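Local structure of diaminopimelate decarboxylase (Helicobacter pylori, 2QGH) at residues K112-I117 against E140-S145; K225-L230 against I235-F240; G244-S249 against E253-L258. The protein catalyses the pyridoxal-5'-phosphate-dependent decarboxylation of meso-diaminopimelate to L-lysine, the last step of bacterial lysine biosynthesis, and is captured here with that product bound. One frame throughout, in Å; residues are numbered along the deposited sequence.

Contact 1 (K112-I117 against E140-S145); sequences KSAFEI and ETIAQS
In Ile142, CG1 stands anti to the carbonyl carbon (chi1 -64°) and the chain then runs on fully extended, which carries CD1 out of helix 133-146 and onto the first turn of helix 114-122. These are consecutive outer helices of the alpha/beta barrel, and between 112-117 and 140-145 the touching on the Ile142 side is done by this one methyl. It lies over the backbone of Ala114, 3.6 Å from CD1 to Ala114 O, with Ala114 CB nearly as close. Ile117, one turn on, meets the same methyl: its CG2, anti to its own backbone N, reaches Ile142 CD1 at 3.8 Å, the two isoleucine side chains crossing at roughly a right angle. Ile142 also packs on Glu118 and Leu121, past the first turn, while Ile117 is covered by Thr138 and Ile139 and by Tyr297 of the second subunit. The contact therefore lies close to the dimer interface, although its Ala114 edge is exposed. A capping box starts the receiving helix. Ser113 N donates to Glu116 OE1 on its anti lone pair (3.3 Å), and Glu116 N returns a weak bond to Ser113 OG. On the opposing helix, Ser145 OG donates to Ile142 O at 2.8 Å.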
loop_
_atom_site.group_PDB
_atom_site.type_symbol
_atom_site.label_atom_id
_atom_site.label_comp_id
_atom_site.label_asym_id
_atom_site.label_seq_id
_atom_site.Cartn_x
_atom_site.Cartn_y
_atom_site.Cartn_z
ATOM N N LYS A 112 -6.150 14.676 13.140
ATOM C CA LYS A 112 -6.589 13.999 14.362
ATOM C C LYS A 112 -8.099 14.225 14.493
ATOM O O LYS A 112 -8.587 15.337 14.271
ATOM C CB LYS A 112 -5.911 14.591 15.601
ATOM C CG LYS A 112 -4.414 14.835 15.507
ATOM C CD LYS A 112 -3.959 15.568 16.774
ATOM C CE LYS A 112 -2.460 15.781 16.842
ATOM N NZ LYS A 112 -1.978 16.725 15.805
ATOM N N SER A 113 -8.846 13.190 14.853
ATOM C CA SER A 113 -10.277 13.371 15.013
ATOM C C SER A 113 -10.588 13.688 16.474
ATOM O O SER A 113 -9.751 13.489 17.349
ATOM C CB SER A 113 -11.035 12.117 14.570
ATOM O OG SER A 113 -10.813 11.038 15.458
ATOM N N ALA A 114 -11.788 14.199 16.726
ATOM C CA ALA A 114 -12.211 14.529 18.080
ATOM C C ALA A 114 -11.990 13.332 18.991
ATOM O O ALA A 114 -11.591 13.485 20.143
ATOM C CB ALA A 114 -13.681 14.918 18.091
ATOM N N PHE A 115 -12.249 12.133 18.478
ATOM C CA PHE A 115 -12.055 10.950 19.306
ATOM C C PHE A 115 -10.588 10.800 19.709
ATOM O O PHE A 115 -10.285 10.552 20.876
ATOM C CB PHE A 115 -12.512 9.681 18.587
ATOM C CG PHE A 115 -12.295 8.433 19.393
ATOM C CD1 PHE A 115 -12.980 8.237 20.589
ATOM C CD2 PHE A 115 -11.381 7.471 18.981
ATOM C CE1 PHE A 115 -12.754 7.099 21.364
ATOM C CE2 PHE A 115 -11.148 6.331 19.742
ATOM C CZ PHE A 115 -11.834 6.143 20.937
ATOM N N GLU A 116 -9.683 10.955 18.745
ATOM C CA GLU A 116 -8.256 10.828 19.021
ATOM C C GLU A 116 -7.775 11.929 19.983
ATOM O O GLU A 116 -7.006 11.666 20.914
ATOM C CB GLU A 116 -7.451 10.859 17.705
ATOM C CG GLU A 116 -7.711 9.662 16.766
ATOM C CD GLU A 116 -6.795 9.647 15.540
ATOM O OE1 GLU A 116 -6.785 10.640 14.783
ATOM O OE2 GLU A 116 -6.084 8.639 15.328
ATOM N N ILE A 117 -8.231 13.158 19.766
ATOM C CA ILE A 117 -7.846 14.273 20.636
ATOM C C ILE A 117 -8.258 13.984 22.079
ATOM O O ILE A 117 -7.430 14.000 22.995
ATOM C CB ILE A 117 -8.523 15.597 20.196
ATOM C CG1 ILE A 117 -8.031 16.002 18.805
ATOM C CG2 ILE A 117 -8.230 16.690 21.207
ATOM C CD1 ILE A 117 -8.798 17.163 18.200
ATOM N N GLU A 140 -9.128 22.805 22.204
ATOM C CA GLU A 140 -9.556 23.654 23.305
ATOM C C GLU A 140 -10.948 23.287 23.787
ATOM O O GLU A 140 -11.188 23.161 24.990
ATOM C CB GLU A 140 -9.562 25.124 22.892
ATOM C CG GLU A 140 -9.791 26.053 24.066
ATOM C CD GLU A 140 -10.034 27.476 23.641
ATOM O OE1 GLU A 140 -9.894 28.390 24.482
ATOM O OE2 GLU A 140 -10.380 27.679 22.461
ATOM N N THR A 141 -11.871 23.132 22.845
ATOM C CA THR A 141 -13.241 22.784 23.187
ATOM C C THR A 141 -13.308 21.456 23.934
ATOM O O THR A 141 -14.074 21.307 24.888
ATOM C CB THR A 141 -14.114 22.685 21.921
ATOM O OG1 THR A 141 -14.157 23.961 21.273
ATOM C CG2 THR A 141 -15.529 22.257 22.275
ATOM N N ILE A 142 -12.507 20.489 23.497
ATOM C CA ILE A 142 -12.511 19.178 24.128
ATOM C C ILE A 142 -11.824 19.229 25.488
ATOM O O ILE A 142 -12.288 18.617 26.444
ATOM C CB ILE A 142 -11.829 18.119 23.224
ATOM C CG1 ILE A 142 -12.637 17.950 21.927
ATOM C CG2 ILE A 142 -11.739 16.778 23.957
ATOM C CD1 ILE A 142 -12.064 16.930 20.964
ATOM N N ALA A 143 -10.726 19.971 25.576
ATOM C CA ALA A 143 -10.001 20.089 26.833
ATOM C C ALA A 143 -10.907 20.754 27.864
ATOM O O ALA A 143 -10.959 20.355 29.032
ATOM C CB ALA A 143 -8.741 20.915 26.633
ATOM N N GLN A 144 -11.630 21.767 27.408
ATOM C CA GLN A 144 -12.527 22.499 28.274
ATOM C C GLN A 144 -13.598 21.603 28.874
ATOM O O GLN A 144 -13.909 21.708 30.061
ATOM C CB GLN A 144 -13.182 23.629 27.499
ATOM C CG GLN A 144 -14.031 24.534 28.363
ATOM C CD GLN A 144 -14.516 25.753 27.621
ATOM O OE1 GLN A 144 -15.042 26.682 28.225
ATOM N NE2 GLN A 144 -14.342 25.759 26.303
ATOM N N SER A 145 -14.161 20.716 28.063
ATOM C CA SER A 145 -15.211 19.840 28.558
ATOM C C SER A 145 -14.662 18.825 29.538
ATOM O O SER A 145 -15.386 18.335 30.402
ATOM C CB SER A 145 -15.894 19.110 27.406
ATOM O OG SER A 145 -15.021 18.170 26.827
#

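Contact 2 (K225-L230 against I235-F240); sequences KIAKSL and IDLRFF
Leu230 and Ile235 meet both by a polar bond and by their side chains where the chain leaves helix 213-232 and turns back toward the barrel strand 239-241, the second half of a beta-alpha-beta crossover. The single hydrogen bond between the segments is backbone to backbone: Ile235 N donates to Leu230 O at 3.2 Å, somewhat bent (140° at the hydrogen), with the donor tilted out of the carbonyl plane. It ties the return of the chain to the last turns of the helix.

The rest is apolar. Ile235, with CG1 anti to the carbonyl carbon (chi1 -56°), lays its chain alongside that same carbonyl and brings CD1 to 3.6 Å from Leu230 CG. Leu237 reaches between two helix residues one turn apart: its CD1 touches Ala227 CB at 3.8 Å and Leu230 CD2 at 4.0 Å. Leu237 CD1 also comes to 3.9 Å from Ala227 O, so it lies against the helix backbone. Phe240 adds a looser aromatic contact, the edge of its ring approaching Ala227 CB at 4.4 Å from CE1.

All five touching residues are buried. Leu230 and Ile235 also pack on Phe188 of helix 181-193, Ala227 and Leu237 rest on Val202 of strand 197-203, and Phe239 and Phe240 are hydrogen-bonded through their backbones to the neighbouring barrel strands 197-203 and 275-278.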
loop_
_atom_site.group_PDB
_atom_site.type_symbol
_atom_site.label_atom_id
_atom_site.label_comp_id
_atom_site.label_asym_id
_atom_site.label_seq_id
_atom_site.Cartn_x
_atom_site.Cartn_y
_atom_site.Cartn_z
ATOM N N LYS A 225 14.704 31.345 15.917
ATOM C CA LYS A 225 14.453 32.774 15.926
ATOM C C LYS A 225 13.016 33.045 16.353
ATOM O O LYS A 225 12.770 33.871 17.230
ATOM C CB LYS A 225 14.729 33.376 14.547
ATOM C CG LYS A 225 14.593 34.889 14.493
ATOM C CD LYS A 225 15.127 35.444 13.178
ATOM C CE LYS A 225 14.936 36.947 13.073
ATOM N NZ LYS A 225 15.530 37.479 11.808
ATOM N N ILE A 226 12.064 32.345 15.743
ATOM C CA ILE A 226 10.664 32.544 16.098
ATOM C C ILE A 226 10.447 32.177 17.568
ATOM O O ILE A 226 9.672 32.830 18.273
ATOM C CB ILE A 226 9.721 31.696 15.201
ATOM C CG1 ILE A 226 10.006 30.211 15.397
ATOM C CG2 ILE A 226 9.927 32.053 13.736
ATOM C CD1 ILE A 226 9.174 29.298 14.508
ATOM N N ALA A 227 11.141 31.139 18.028
ATOM C CA ALA A 227 11.034 30.703 19.417
ATOM C C ALA A 227 11.511 31.818 20.345
ATOM O O ALA A 227 10.829 32.164 21.306
ATOM C CB ALA A 227 11.869 29.452 19.643
ATOM N N LYS A 228 12.689 32.368 20.062
ATOM C CA LYS A 228 13.228 33.449 20.875
ATOM C C LYS A 228 12.187 34.563 20.938
ATOM O O LYS A 228 11.975 35.181 21.982
ATOM C CB LYS A 228 14.532 33.981 20.271
ATOM C CG LYS A 228 15.103 35.180 21.028
ATOM C CD LYS A 228 16.431 35.657 20.452
ATOM C CE LYS A 228 16.912 36.952 21.123
ATOM N NZ LYS A 228 17.209 36.807 22.584
ATOM N N SER A 229 11.529 34.795 19.809
ATOM C CA SER A 229 10.492 35.811 19.699
ATOM C C SER A 229 9.292 35.438 20.566
ATOM O O SER A 229 8.704 36.289 21.233
ATOM C CB SER A 229 10.061 35.941 18.231
ATOM O OG SER A 229 8.879 36.704 18.092
ATOM N N LEU A 230 8.933 34.160 20.548
ATOM C CA LEU A 230 7.805 33.660 21.328
ATOM C C LEU A 230 7.999 33.863 22.821
ATOM O O LEU A 230 7.076 34.276 23.520
ATOM C CB LEU A 230 7.593 32.171 21.050
ATOM C CG LEU A 230 6.615 31.746 19.953
ATOM C CD1 LEU A 230 6.677 32.700 18.770
ATOM C CD2 LEU A 230 6.947 30.320 19.534
ATOM N N ILE A 235 5.165 33.515 25.987
ATOM C CA ILE A 235 4.983 32.082 25.773
ATOM C C ILE A 235 6.095 31.288 26.457
ATOM O O ILE A 235 7.268 31.385 26.102
ATOM C CB ILE A 235 4.954 31.751 24.271
ATOM C CG1 ILE A 235 3.849 32.570 23.595
ATOM C CG2 ILE A 235 4.703 30.254 24.069
ATOM C CD1 ILE A 235 3.861 32.488 22.091
ATOM N N ASP A 236 5.705 30.493 27.441
ATOM C CA ASP A 236 6.650 29.698 28.207
ATOM C C ASP A 236 7.071 28.367 27.560
ATOM O O ASP A 236 6.621 27.297 27.967
ATOM C CB ASP A 236 6.058 29.454 29.597
ATOM C CG ASP A 236 7.008 28.738 30.512
ATOM O OD1 ASP A 236 8.202 29.111 30.535
ATOM O OD2 ASP A 236 6.556 27.813 31.223
ATOM N N LEU A 237 7.948 28.441 26.564
ATOM C CA LEU A 237 8.432 27.249 25.866
ATOM C C LEU A 237 9.380 26.430 26.728
ATOM O O LEU A 237 10.208 26.983 27.448
ATOM C CB LEU A 237 9.164 27.635 24.581
ATOM C CG LEU A 237 8.384 28.403 23.521
ATOM C CD1 LEU A 237 9.337 28.777 22.389
ATOM C CD2 LEU A 237 7.218 27.566 23.012
ATOM N N ARG A 238 9.266 25.110 26.631
ATOM C CA ARG A 238 10.113 24.205 27.398
ATOM C C ARG A 238 10.788 23.190 26.479
ATOM O O ARG A 238 11.786 22.578 26.856
ATOM C CB ARG A 238 9.272 23.470 28.455
ATOM C CG ARG A 238 8.721 24.384 29.573
ATOM C CD ARG A 238 9.657 24.402 30.799
ATOM N NE ARG A 238 9.463 25.558 31.685
ATOM C CZ ARG A 238 10.140 25.746 32.817
ATOM N NH1 ARG A 238 11.041 24.858 33.209
ATOM N NH2 ARG A 238 9.945 26.835 33.543
ATOM N N PHE A 239 10.244 23.035 25.270
ATOM C CA PHE A 239 10.767 22.082 24.285
ATOM C C PHE A 239 11.012 22.684 22.895
ATOM O O PHE A 239 10.337 23.627 22.471
ATOM C CB PHE A 239 9.790 20.908 24.109
ATOM C CG PHE A 239 9.420 20.213 25.388
ATOM C CD1 PHE A 239 10.252 19.247 25.939
ATOM C CD2 PHE A 239 8.222 20.503 26.026
ATOM C CE1 PHE A 239 9.891 18.576 27.105
ATOM C CE2 PHE A 239 7.853 19.837 27.190
ATOM C CZ PHE A 239 8.694 18.868 27.729
ATOM N N PHE A 240 11.971 22.105 22.185
ATOM C CA PHE A 240 12.313 22.517 20.829
ATOM C C PHE A 240 12.396 21.194 20.056
ATOM O O PHE A 240 13.352 20.424 20.218
ATOM C CB PHE A 240 13.670 23.232 20.810
ATOM C CG PHE A 240 13.983 23.914 19.496
ATOM C CD1 PHE A 240 13.451 25.167 19.206
ATOM C CD2 PHE A 240 14.807 23.297 18.553
ATOM C CE1 PHE A 240 13.731 25.801 18.001
ATOM C CE2 PHE A 240 15.096 23.922 17.341
ATOM C CZ PHE A 240 14.556 25.178 17.065
#

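Contact 3 (G244-S249 against E253-L258); sequences GGIGVS and EETIKL. With PLP (pyridoxal-5'-phosphate), chain B.
Residues 246-249 and 253-258 run roughly antiparallel, their end-to-end directions 141° apart, as two arms of an irregular loop that follows barrel strand 239-241, with the CA atoms of Ser249 and Glu253 5.2 Å from each other at its closed end. Ser249 closes that end. Its OG, anti to the backbone N (chi1 -158°), donates to Glu253 O at 2.7 Å, in the carbonyl plane and on a lone pair. The Glu253 side chain, bent at chi2, folds back so that OE1 lies near the Ser249 backbone and accepts from Glu251 N within the turn.

In the middle, Thr255 points its CG2 methyl at Gly247 O, a snug 3.2 Å, while its OG1 lies alongside the backbone at Ser249. A water bridges the chains here: it donates to Gly247 O and accepts from Ile256 N at 3.1 Å, linking the two backbones where no direct hydrogen bond joins them. Toward the start of helix 258-268 the contact becomes apolar. Ile246 CD1 meets Leu258 CD2 at 4.1 Å, the two side chains set aslant, and both also pack on Tyr50 of helix 40-52.

At the other end of 244-249 lies the cofactor. Gly245 N donates almost straight (178°) to the phosphate oxygen O2P of pyridoxal-5'-phosphate at 3.0 Å, and the cofactor is also hydrogen-bonded to Gly281 N, Arg282 N, Ser208 OG and Tyr378 OH. A neutral main-chain N-H aimed so directly at O2P would be expected to stabilise some of the phosphate's negative charge without a charged side chain from this loop.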
loop_
_atom_site.group_PDB
_atom_site.type_symbol
_atom_site.label_atom_id
_atom_site.label_comp_id
_atom_site.label_asym_id
_atom_site.label_seq_id
_atom_site.Cartn_x
_atom_site.Cartn_y
_atom_site.Cartn_z
ATOM N N GLY A 244 12.189 14.243 12.769
ATOM C CA GLY A 244 13.123 13.208 12.355
ATOM C C GLY A 244 13.656 13.579 10.985
ATOM O O GLY A 244 13.966 14.746 10.744
ATOM N N GLY A 245 13.784 12.606 10.089
ATOM C CA GLY A 245 14.244 12.923 8.748
ATOM C C GLY A 245 15.631 12.507 8.304
ATOM O O GLY A 245 15.926 12.571 7.117
ATOM N N ILE A 246 16.493 12.092 9.222
ATOM C CA ILE A 246 17.841 11.681 8.830
ATOM C C ILE A 246 17.800 10.415 7.972
ATOM O O ILE A 246 17.282 9.382 8.399
ATOM C CB ILE A 246 18.728 11.450 10.067
ATOM C CG1 ILE A 246 19.043 12.802 10.717
ATOM C CG2 ILE A 246 19.999 10.694 9.677
ATOM C CD1 ILE A 246 20.033 12.739 11.868
ATOM N N GLY A 247 18.343 10.506 6.763
ATOM C CA GLY A 247 18.338 9.375 5.847
ATOM C C GLY A 247 19.367 8.292 6.105
ATOM O O GLY A 247 20.339 8.501 6.835
ATOM N N VAL A 248 19.144 7.115 5.522
ATOM C CA VAL A 248 20.080 6.010 5.685
ATOM C C VAL A 248 20.791 5.753 4.366
ATOM O O VAL A 248 20.468 6.365 3.341
ATOM C CB VAL A 248 19.388 4.697 6.163
ATOM C CG1 VAL A 248 18.831 4.884 7.572
ATOM C CG2 VAL A 248 18.288 4.289 5.197
ATOM N N SER A 249 21.762 4.853 4.390
ATOM C CA SER A 249 22.519 4.564 3.189
ATOM C C SER A 249 21.912 3.442 2.353
ATOM O O SER A 249 22.418 2.329 2.344
ATOM C CB SER A 249 23.959 4.215 3.559
ATOM O OG SER A 249 24.810 4.429 2.451
ATOM N N GLU A 253 25.366 5.779 -0.084
ATOM C CA GLU A 253 25.623 7.217 -0.049
ATOM C C GLU A 253 26.128 7.609 1.337
ATOM O O GLU A 253 26.011 6.832 2.291
ATOM C CB GLU A 253 24.342 7.989 -0.351
ATOM C CG GLU A 253 23.650 7.526 -1.601
ATOM C CD GLU A 253 22.234 7.062 -1.336
ATOM O OE1 GLU A 253 22.043 6.184 -0.461
ATOM O OE2 GLU A 253 21.317 7.574 -2.012
ATOM N N GLU A 254 26.687 8.810 1.448
ATOM C CA GLU A 254 27.204 9.296 2.727
ATOM C C GLU A 254 26.036 9.756 3.582
ATOM O O GLU A 254 25.136 10.442 3.099
ATOM C CB GLU A 254 28.169 10.462 2.513
ATOM C CG GLU A 254 29.224 10.197 1.458
ATOM C CD GLU A 254 30.234 11.321 1.342
ATOM O OE1 GLU A 254 29.816 12.489 1.186
ATOM O OE2 GLU A 254 31.449 11.035 1.398
ATOM N N THR A 255 26.063 9.390 4.856
ATOM C CA THR A 255 24.990 9.753 5.769
ATOM C C THR A 255 25.335 10.910 6.704
ATOM O O THR A 255 26.484 11.068 7.117
ATOM C CB THR A 255 24.587 8.544 6.633
ATOM O OG1 THR A 255 24.216 7.455 5.786
ATOM C CG2 THR A 255 23.412 8.895 7.523
ATOM N N ILE A 256 24.324 11.712 7.034
ATOM C CA ILE A 256 24.496 12.834 7.949
ATOM C C ILE A 256 24.927 12.272 9.299
ATOM O O ILE A 256 24.181 11.520 9.927
ATOM C CB ILE A 256 23.171 13.598 8.156
ATOM C CG1 ILE A 256 22.764 14.313 6.865
ATOM C CG2 ILE A 256 23.316 14.588 9.305
ATOM C CD1 ILE A 256 21.432 15.037 6.962
ATOM N N LYS A 257 26.132 12.626 9.739
ATOM C CA LYS A 257 26.640 12.156 11.026
ATOM C C LYS A 257 25.858 12.802 12.172
ATOM O O LYS A 257 25.430 13.951 12.070
ATOM C CB LYS A 257 28.120 12.506 11.173
ATOM C CG LYS A 257 29.010 11.965 10.073
ATOM C CD LYS A 257 30.468 12.311 10.329
ATOM C CE LYS A 257 31.381 11.594 9.347
ATOM N NZ LYS A 257 31.231 10.107 9.420
ATOM N N LEU A 258 25.678 12.066 13.263
ATOM C CA LEU A 258 24.949 12.587 14.413
ATOM C C LEU A 258 25.727 13.696 15.114
ATOM O O LEU A 258 25.133 14.637 15.641
ATOM C CB LEU A 258 24.652 11.463 15.411
ATOM C CG LEU A 258 23.179 11.142 15.687
ATOM C CD1 LEU A 258 22.490 12.363 16.251
ATOM C CD2 LEU A 258 22.490 10.704 14.409
HETATM N N1 PLP B . 8.305 13.164 12.818
HETATM C C2 PLP B . 7.267 13.569 11.953
HETATM C C2A PLP B . 6.310 14.617 12.366
HETATM C C3 PLP B . 7.153 12.908 10.666
HETATM O O3 PLP B . 6.146 13.252 9.785
HETATM C C4 PLP B . 8.056 11.911 10.297
HETATM C C4A PLP B . 8.001 11.508 8.866
HETATM C C5 PLP B . 9.076 11.505 11.169
HETATM C C6 PLP B . 9.220 12.168 12.448
HETATM C C5A PLP B . 9.931 10.321 11.017
HETATM O O4P PLP B . 10.984 10.630 10.133
HETATM P P PLP B . 11.990 9.633 9.761
HETATM O O1P PLP B . 11.572 8.136 9.629
HETATM O O2P PLP B . 13.093 9.796 10.897
HETATM O O3P PLP B . 12.524 10.082 8.347
HETATM O O HOH W 1 21.384 11.051 6.120
#

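How the contacts relate
The three contacts follow one another along the chain, all within the pyridoxal-binding alpha/beta barrel. Contact 1 joins helices 114-122 and 133-146, which flank strand 127-130, on the side near the second subunit. Contact 2, centred 24 Å away with nearest atoms about 14 Å apart, seats helix 213-232 against the run into strand 239-241. Contact 3 comes next in sequence: the same strand leads from 235-240 into the loop of 244-249, although the two contact centres are 27 Å apart. Contacts 1 and 3, 36 Å between centres, lie on opposite sides of the chain's centre. Contact 1 thus lies within the outer helical layer, contact 2 joins that layer to the barrel, and contact 3 reaches the cofactor phosphate.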